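Local coordinates for toxin protein (PDB 6AQK), which probably acts as an ADP-ribosyltransferase, the C-terminal toxin domain of an RHS protein that would transfer ADP-ribose from NAD to a target, at residues A[17-22]-A[142-147]; A[28-33]-A[82-87]. All blocks are in the same frame, centred on the assembly; numbering follows the deposited sequence.

Interaction 1: residues A[17-22]-A[142-147]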
ATOM      1  N   PRO A  17      15.458  -4.793 -12.183  1.00 32.76           N
ATOM      2  CA  PRO A  17      15.023  -4.392 -10.835  1.00 30.96           C
ATOM      3  C   PRO A  17      14.511  -5.530  -9.968  1.00 31.88           C
ATOM      4  O   PRO A  17      13.706  -6.357 -10.403  1.00 31.58           O
ATOM      5  CB  PRO A  17      13.913  -3.426 -11.141  1.00 31.08           C
ATOM      6  CG  PRO A  17      14.357  -2.732 -12.405  1.00 33.76           C
ATOM      7  CD  PRO A  17      15.018  -3.827 -13.215  1.00 31.67           C
ATOM      8  N   ALA A  18      15.065  -5.649  -8.771  1.00 31.44           N
ATOM      9  CA  ALA A  18      14.586  -6.571  -7.798  1.00 30.19           C
ATOM     10  C   ALA A  18      13.135  -6.337  -7.472  1.00 31.45           C
ATOM     11  O   ALA A  18      12.437  -7.282  -7.077  1.00 30.08           O
ATOM     12  CB  ALA A  18      15.440  -6.480  -6.548  1.00 30.54           C
ATOM     13  N   LEU A  19      12.667  -5.103  -7.660  1.00 28.77           N
ATOM     14  CA  LEU A  19      11.225  -4.839  -7.497  1.00 31.96           C
ATOM     15  C   LEU A  19      10.290  -5.801  -8.264  1.00 33.57           C
ATOM     16  O   LEU A  19       9.197  -6.131  -7.746  1.00 31.69           O
ATOM     17  CB  LEU A  19      10.893  -3.390  -7.843  1.00 33.16           C
ATOM     18  CG  LEU A  19       9.537  -2.821  -7.624  1.00 35.83           C
ATOM     19  CD1 LEU A  19       9.198  -3.022  -6.160  1.00 37.68           C
ATOM     20  CD2 LEU A  19       9.518  -1.328  -7.927  1.00 37.85           C
ATOM     21  N   TYR A  20      10.693  -6.253  -9.471  1.00 31.07           N
ATOM     22  CA  TYR A  20       9.880  -7.203 -10.231  1.00 32.25           C
ATOM     23  C   TYR A  20       9.554  -8.447  -9.418  1.00 33.81           C
ATOM     24  O   TYR A  20       8.437  -8.996  -9.556  1.00 32.39           O
ATOM     25  CB  TYR A  20      10.572  -7.706 -11.487  1.00 33.55           C
ATOM     26  CG  TYR A  20      10.553  -6.754 -12.655  1.00 36.08           C
ATOM     27  CD1 TYR A  20       9.409  -6.559 -13.433  1.00 47.46           C
ATOM     28  CD2 TYR A  20      11.725  -6.154 -13.077  1.00 41.39           C
ATOM     29  CE1 TYR A  20       9.461  -5.675 -14.523  1.00 53.88           C
ATOM     30  CE2 TYR A  20      11.782  -5.284 -14.140  1.00 40.88           C
ATOM     31  CZ  TYR A  20      10.683  -5.039 -14.855  1.00 51.30           C
ATOM     32  OH  TYR A  20      10.887  -4.172 -15.872  1.00 54.34           O
ATOM     33  N   LYS A  21      10.530  -8.967  -8.682  1.00 31.77           N
ATOM     34  CA  LYS A  21      10.290 -10.130  -7.802  1.00 35.32           C
ATOM     35  C   LYS A  21       9.112  -9.993  -6.823  1.00 36.14           C
ATOM     36  O   LYS A  21       8.399 -10.955  -6.580  1.00 34.01           O
ATOM     37  CB  LYS A  21      11.556 -10.589  -7.048  1.00 37.52           C
ATOM     38  CG  LYS A  21      12.689 -11.118  -7.948  1.00 41.66           C
ATOM     39  CD  LYS A  21      13.966 -11.315  -7.144  1.00 40.89           C
ATOM     40  N   GLN A  22       8.889  -8.798  -6.286  1.00 32.72           N
ATOM     41  CA  GLN A  22       7.810  -8.559  -5.369  1.00 34.34           C
ATOM     42  C   GLN A  22       6.453  -8.384  -6.074  1.00 35.54           C
ATOM     43  O   GLN A  22       5.404  -8.591  -5.470  1.00 34.58           O
ATOM     44  CB  GLN A  22       8.158  -7.240  -4.644  1.00 33.95           C
ATOM     45  CG  GLN A  22       7.217  -6.857  -3.554  1.00 34.96           C
ATOM     46  CD  GLN A  22       6.085  -5.972  -3.944  1.00 30.43           C
ATOM     47  OE1 GLN A  22       6.016  -5.424  -5.028  1.00 43.39           O
ATOM     48  NE2 GLN A  22       5.120  -5.844  -3.012  1.00 40.85           N
ATOM     49  N   PRO A 142       3.519   0.296   5.868  1.00 32.01           N
ATOM     50  CA  PRO A 142       3.957  -1.040   6.213  1.00 30.97           C
ATOM     51  C   PRO A 142       3.952  -1.990   5.055  1.00 29.96           C
ATOM     52  O   PRO A 142       4.035  -3.235   5.278  1.00 30.95           O
ATOM     53  CB  PRO A 142       2.914  -1.476   7.264  1.00 30.50           C
ATOM     54  CG  PRO A 142       1.666  -0.858   6.778  1.00 33.35           C
ATOM     55  CD  PRO A 142       2.088   0.498   6.196  1.00 32.73           C
ATOM     56  N   LEU A 143       3.793  -1.487   3.835  1.00 26.91           N
ATOM     57  CA  LEU A 143       3.975  -2.302   2.602  1.00 27.07           C
ATOM     58  C   LEU A 143       4.737  -1.518   1.557  1.00 27.63           C
ATOM     59  O   LEU A 143       4.895  -0.250   1.620  1.00 28.28           O
ATOM     60  CB  LEU A 143       2.621  -2.758   2.022  1.00 28.44           C
ATOM     61  CG  LEU A 143       1.738  -1.628   1.463  1.00 28.98           C
ATOM     62  CD1 LEU A 143       0.675  -2.116   0.518  1.00 35.71           C
ATOM     63  CD2 LEU A 143       1.105  -0.822   2.620  1.00 33.96           C
ATOM     64  N   ILE A 144       5.164  -2.249   0.527  1.00 27.78           N
ATOM     65  CA  ILE A 144       5.548  -1.657  -0.735  1.00 28.66           C
ATOM     66  C   ILE A 144       4.225  -1.328  -1.470  1.00 26.67           C
ATOM     67  O   ILE A 144       3.464  -2.211  -1.875  1.00 31.96           O
ATOM     68  CB  ILE A 144       6.421  -2.654  -1.591  1.00 29.70           C
ATOM     69  CG1 ILE A 144       7.753  -2.878  -0.869  1.00 29.88           C
ATOM     70  CG2 ILE A 144       6.558  -2.176  -3.052  1.00 30.34           C
ATOM     71  CD1 ILE A 144       8.634  -4.005  -1.410  1.00 33.06           C
ATOM     72  N   MET A 145       3.949  -0.076  -1.655  1.00 25.84           N
ATOM     73  CA  MET A 145       2.632   0.317  -2.057  1.00 24.51           C
ATOM     74  C   MET A 145       2.586   0.772  -3.518  1.00 27.93           C
ATOM     75  O   MET A 145       3.239   1.747  -3.885  1.00 27.88           O
ATOM     76  CB  MET A 145       2.190   1.531  -1.141  1.00 25.04           C
ATOM     77  CG  MET A 145       0.776   1.947  -1.428  1.00 27.47           C
ATOM     78  SD  MET A 145       0.300   3.398  -0.478  1.00 33.77           S
ATOM     79  CE  MET A 145      -0.320   2.545   0.915  1.00 34.62           C
ATOM     80  N   SER A 146       1.685   0.156  -4.304  1.00 27.57           N
ATOM     81  CA  SER A 146       1.430   0.544  -5.668  1.00 26.63           C
ATOM     82  C   SER A 146       0.331   1.546  -5.705  1.00 28.75           C
ATOM     83  O   SER A 146      -0.545   1.532  -4.844  1.00 27.62           O
ATOM     84  CB  SER A 146       1.024  -0.650  -6.511  1.00 33.93           C
ATOM     85  OG  SER A 146      -0.179  -1.244  -5.997  1.00 35.90           O
ATOM     86  N   THR A 147       0.423   2.440  -6.667  1.00 28.08           N
ATOM     87  CA  THR A 147      -0.532   3.489  -6.825  1.00 30.62           C
ATOM     88  C   THR A 147      -0.714   3.691  -8.338  1.00 28.80           C
ATOM     89  O   THR A 147       0.093   3.206  -9.108  1.00 28.88           O
ATOM     90  CB  THR A 147      -0.086   4.817  -6.113  1.00 28.56           C
ATOM     91  OG1 THR A 147       0.958   5.490  -6.850  1.00 27.69           O
ATOM     92  CG2 THR A 147       0.354   4.562  -4.624  1.00 28.54           C
TER
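Thr-147 OG1, three residues beyond the Ile-144 that Gln-22 and Leu-19 touch, is gripped twice, by a hydrogen bond to Val-185 O and a weak one with Thr-102 OG1. At Ile-144 itself the evidence is side-chain geometry. Gln-22 extends with CG anti to its backbone N (chi1 -175°), then bends at chi2 (-92°), and meets Ile-144 head-on. The bend lays the amide against the branched part of the isoleucine: NE2 of Gln-22 sits 3.7 Å from CB of Ile-144, while OE1 of Gln-22 lies 3.8 Å from CG2 of Ile-144. Farther back along the glutamine chain, CG of Gln-22 meets CD1 of Ile-144 at 3.8 Å. Leu-19 adds a looser touch, its CD1 standing 4.2 Å from CG2 of Ile-144, the two side chains running alongside each other but pointing contrary ways.

In the fold, the contact joins helix 19-23 to Ile-144 in the segment that runs into strand 145-148, whose Met-145 pairs by backbone hydrogen bonds with Phe-187 of strand 184-187. Ile-144 also packs on Leu-84 of helix 74-90 and on Thr-186, so helices and small sheet converge on it. All three touching residues are buried. Dispersion between the flat amide, one leucine methyl and the isoleucine carbons holds the two segments together, so the contact itself does not fix the rotation of the amide.

Interaction 2: residues A[28-33]-A[82-87]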
ATOM      1  N   PRO A  28       2.284 -12.924  -3.256  1.00 35.25           N
ATOM      2  CA  PRO A  28       1.769 -13.439  -1.970  1.00 39.77           C
ATOM      3  C   PRO A  28       2.847 -13.724  -0.903  1.00 35.44           C
ATOM      4  O   PRO A  28       2.595 -13.524   0.279  1.00 33.73           O
ATOM      5  CB  PRO A  28       1.080 -14.769  -2.388  1.00 42.83           C
ATOM      6  CG  PRO A  28       0.666 -14.543  -3.810  1.00 43.90           C
ATOM      7  CD  PRO A  28       1.837 -13.792  -4.374  1.00 39.00           C
ATOM      8  N   TYR A  29       4.010 -14.202  -1.329  1.00 33.39           N
ATOM      9  CA  TYR A  29       5.129 -14.428  -0.403  1.00 31.42           C
ATOM     10  C   TYR A  29       5.607 -13.067   0.195  1.00 30.58           C
ATOM     11  O   TYR A  29       5.852 -12.944   1.374  1.00 29.33           O
ATOM     12  CB  TYR A  29       6.293 -15.091  -1.106  1.00 34.14           C
ATOM     13  CG  TYR A  29       6.015 -16.558  -1.390  1.00 31.73           C
ATOM     14  CD1 TYR A  29       6.271 -17.505  -0.450  1.00 33.82           C
ATOM     15  CD2 TYR A  29       5.413 -16.970  -2.603  1.00 40.86           C
ATOM     16  CE1 TYR A  29       6.012 -18.855  -0.706  1.00 35.18           C
ATOM     17  CE2 TYR A  29       5.140 -18.323  -2.860  1.00 37.24           C
ATOM     18  CZ  TYR A  29       5.455 -19.235  -1.908  1.00 36.55           C
ATOM     19  OH  TYR A  29       5.174 -20.545  -2.086  1.00 41.90           O
ATOM     20  N   TYR A  30       5.730 -12.072  -0.640  1.00 30.41           N
ATOM     21  CA  TYR A  30       6.223 -10.713  -0.209  1.00 31.76           C
ATOM     22  C   TYR A  30       5.200  -9.999   0.649  1.00 32.71           C
ATOM     23  O   TYR A  30       5.533  -9.386   1.712  1.00 32.23           O
ATOM     24  CB  TYR A  30       6.612  -9.843  -1.460  1.00 31.55           C
ATOM     25  CG  TYR A  30       7.925 -10.337  -1.997  1.00 29.95           C
ATOM     26  CD1 TYR A  30       7.964 -11.446  -2.843  1.00 31.28           C
ATOM     27  CD2 TYR A  30       9.131  -9.772  -1.583  1.00 30.97           C
ATOM     28  CE1 TYR A  30       9.166 -11.987  -3.263  1.00 35.46           C
ATOM     29  CE2 TYR A  30      10.345 -10.312  -1.994  1.00 34.61           C
ATOM     30  CZ  TYR A  30      10.344 -11.429  -2.832  1.00 37.57           C
ATOM     31  OH  TYR A  30      11.476 -11.977  -3.274  1.00 31.77           O
ATOM     32  N   SER A  31       3.952 -10.052   0.184  1.00 33.00           N
ATOM     33  CA  SER A  31       2.861  -9.449   0.914  1.00 33.70           C
ATOM     34  C   SER A  31       2.705 -10.089   2.318  1.00 34.21           C
ATOM     35  O   SER A  31       2.630  -9.396   3.322  1.00 30.89           O
ATOM     36  CB  SER A  31       1.554  -9.587   0.143  1.00 38.76           C
ATOM     37  OG  SER A  31       0.572  -8.849   0.848  1.00 46.46           O
ATOM     38  N   SER A  32       2.695 -11.415   2.375  1.00 31.75           N
ATOM     39  CA  SER A  32       2.559 -12.100   3.621  1.00 32.43           C
ATOM     40  C   SER A  32       3.749 -11.895   4.591  1.00 33.89           C
ATOM     41  O   SER A  32       3.561 -11.843   5.844  1.00 32.34           O
ATOM     42  CB  SER A  32       2.217 -13.585   3.350  1.00 33.88           C
ATOM     43  OG  SER A  32       3.300 -14.276   2.768  1.00 37.29           O
ATOM     44  N   PHE A  33       4.955 -11.742   4.042  1.00 30.04           N
ATOM     45  CA  PHE A  33       6.132 -11.440   4.813  1.00 28.15           C
ATOM     46  C   PHE A  33       5.949 -10.022   5.495  1.00 32.49           C
ATOM     47  O   PHE A  33       6.217  -9.874   6.710  1.00 31.05           O
ATOM     48  CB  PHE A  33       7.340 -11.394   3.918  1.00 30.03           C
ATOM     49  CG  PHE A  33       8.683 -11.264   4.620  1.00 30.13           C
ATOM     50  CD1 PHE A  33       9.213 -10.002   5.007  1.00 31.12           C
ATOM     51  CD2 PHE A  33       9.492 -12.365   4.772  1.00 31.36           C
ATOM     52  CE1 PHE A  33      10.450  -9.906   5.635  1.00 31.33           C
ATOM     53  CE2 PHE A  33      10.731 -12.262   5.365  1.00 30.68           C
ATOM     54  CZ  PHE A  33      11.212 -11.026   5.807  1.00 31.90           C
ATOM     55  N   LYS A  82      16.609 -10.846   1.566  1.00 32.87           N
ATOM     56  CA  LYS A  82      17.616 -10.280   0.704  1.00 33.09           C
ATOM     57  C   LYS A  82      16.994  -9.441  -0.423  1.00 31.97           C
ATOM     58  O   LYS A  82      17.504  -8.386  -0.750  1.00 34.88           O
ATOM     59  CB  LYS A  82      18.493 -11.397   0.109  1.00 38.48           C
ATOM     60  CG  LYS A  82      19.260 -12.163   1.178  1.00 41.65           C
ATOM     61  N   THR A  83      15.859  -9.885  -0.965  1.00 30.81           N
ATOM     62  CA  THR A  83      15.240  -9.195  -2.094  1.00 29.22           C
ATOM     63  C   THR A  83      14.762  -7.830  -1.604  1.00 28.34           C
ATOM     64  O   THR A  83      14.983  -6.869  -2.295  1.00 28.20           O
ATOM     65  CB  THR A  83      14.115 -10.022  -2.705  1.00 31.66           C
ATOM     66  OG1 THR A  83      14.677 -11.155  -3.359  1.00 34.56           O
ATOM     67  CG2 THR A  83      13.427  -9.308  -3.781  1.00 32.02           C
ATOM     68  N   LEU A  84      14.165  -7.801  -0.406  1.00 30.59           N
ATOM     69  CA  LEU A  84      13.706  -6.520   0.205  1.00 29.59           C
ATOM     70  C   LEU A  84      14.873  -5.556   0.348  1.00 27.82           C
ATOM     71  O   LEU A  84      14.770  -4.407  -0.029  1.00 29.47           O
ATOM     72  CB  LEU A  84      12.951  -6.728   1.508  1.00 31.45           C
ATOM     73  CG  LEU A  84      11.604  -7.413   1.406  1.00 32.71           C
ATOM     74  CD1 LEU A  84      11.098  -7.800   2.778  1.00 33.88           C
ATOM     75  CD2 LEU A  84      10.549  -6.563   0.669  1.00 32.54           C
ATOM     76  N   GLY A  85      16.007  -6.087   0.824  1.00 28.73           N
ATOM     77  CA  GLY A  85      17.295  -5.410   0.891  1.00 33.44           C
ATOM     78  C   GLY A  85      17.761  -4.839  -0.417  1.00 32.06           C
ATOM     79  O   GLY A  85      18.079  -3.626  -0.507  1.00 32.51           O
ATOM     80  N   LYS A  86      17.739  -5.688  -1.464  1.00 32.04           N
ATOM     81  CA  LYS A  86      18.085  -5.235  -2.798  1.00 32.97           C
ATOM     82  C   LYS A  86      17.208  -4.177  -3.333  1.00 30.22           C
ATOM     83  O   LYS A  86      17.719  -3.256  -3.966  1.00 30.28           O
ATOM     84  CB  LYS A  86      18.178  -6.375  -3.820  1.00 39.18           C
ATOM     85  CG  LYS A  86      19.237  -7.391  -3.436  1.00 51.41           C
ATOM     86  CD  LYS A  86      20.004  -7.905  -4.668  1.00 61.77           C
ATOM     87  CE  LYS A  86      19.115  -8.663  -5.618  1.00 67.06           C
ATOM     88  NZ  LYS A  86      18.497  -9.837  -4.917  1.00 77.28           N
ATOM     89  N   ILE A  87      15.882  -4.282  -3.077  1.00 28.74           N
ATOM     90  CA  ILE A  87      14.961  -3.267  -3.574  1.00 28.96           C
ATOM     91  C   ILE A  87      15.346  -1.881  -3.005  1.00 26.62           C
ATOM     92  O   ILE A  87      15.359  -0.903  -3.710  1.00 29.21           O
ATOM     93  CB  ILE A  87      13.490  -3.677  -3.249  1.00 30.68           C
ATOM     94  CG1 ILE A  87      13.087  -4.847  -4.130  1.00 28.71           C
ATOM     95  CG2 ILE A  87      12.543  -2.547  -3.445  1.00 33.31           C
ATOM     96  CD1 ILE A  87      11.794  -5.524  -3.733  1.00 29.64           C
TER
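Two different chi1 settings bring Tyr-30 and Phe-33, one turn apart on helix 27-39, onto helix 74-90: Tyr-30 places CG anti to its carbonyl carbon (-75°) and reaches Thr-83 and one methyl of Leu-84, whereas Phe-33 swings CG anti to its backbone N and reaches the other methyl of Leu-84. The Tyr-30 side chain lies roughly perpendicular to that of Thr-83. OH of Tyr-30 lies 3.3 Å from OG1 of Thr-83, and CE2 of Tyr-30 is 3.7 Å from the methyl CG2 of Thr-83. OG1 of Thr-83 is hydrogen-bonded to Glu-79 O, one turn back in its own helix. CD2 of Leu-84 approaches the edge of the Tyr-30 ring, 4.2 Å from CD2 of Tyr-30, and CD1 of Leu-84 is 3.6 Å from CE1 of Phe-33.

This is a near-perpendicular helix-helix crossing in the helical part of the domain, with a signed angle of -88° and local axes no closer than 12.1 Å. At that spacing the backbones stay well apart, and side chains from both helices fill the interval, the rings from one and Leu-84 and Thr-83 from the other. Within segment 28-33, Ser-32 OG donates to Pro-28 O at 2.7 Å, approaching a lone pair of that oxygen in the carbonyl plane (C=O...OG angle 142°), and the same oxygen also accepts from Ser-32 N. Beyond the crossing, Phe-33 meets Phe-54 and Trp-58 of helix 51-63 edge-to-face, tying a third helix to the pair.

Overall arrangement
Both contacts are buried, their centres about 8 Å apart and on the same side of the chain's centre, with interaction 1 the more central (about 9 Å against 14 Å). Both segments of interaction 2 lie in the chain between the two segments of interaction 1. They also touch directly: Gln-22 CG lies 3.7 Å from Tyr-30 CB, and Leu-19 N lies 3.6 Å from Ile-87 CG1. Helix 19-23 therefore lies against both crossing helices of interaction 2. The larger interface, 204 Å² against 129 Å², joins helix to helix through aromatic rings, a leucine and a threonine; the smaller joins a helix to the segment leading into a strand through an amide and aliphatic branches.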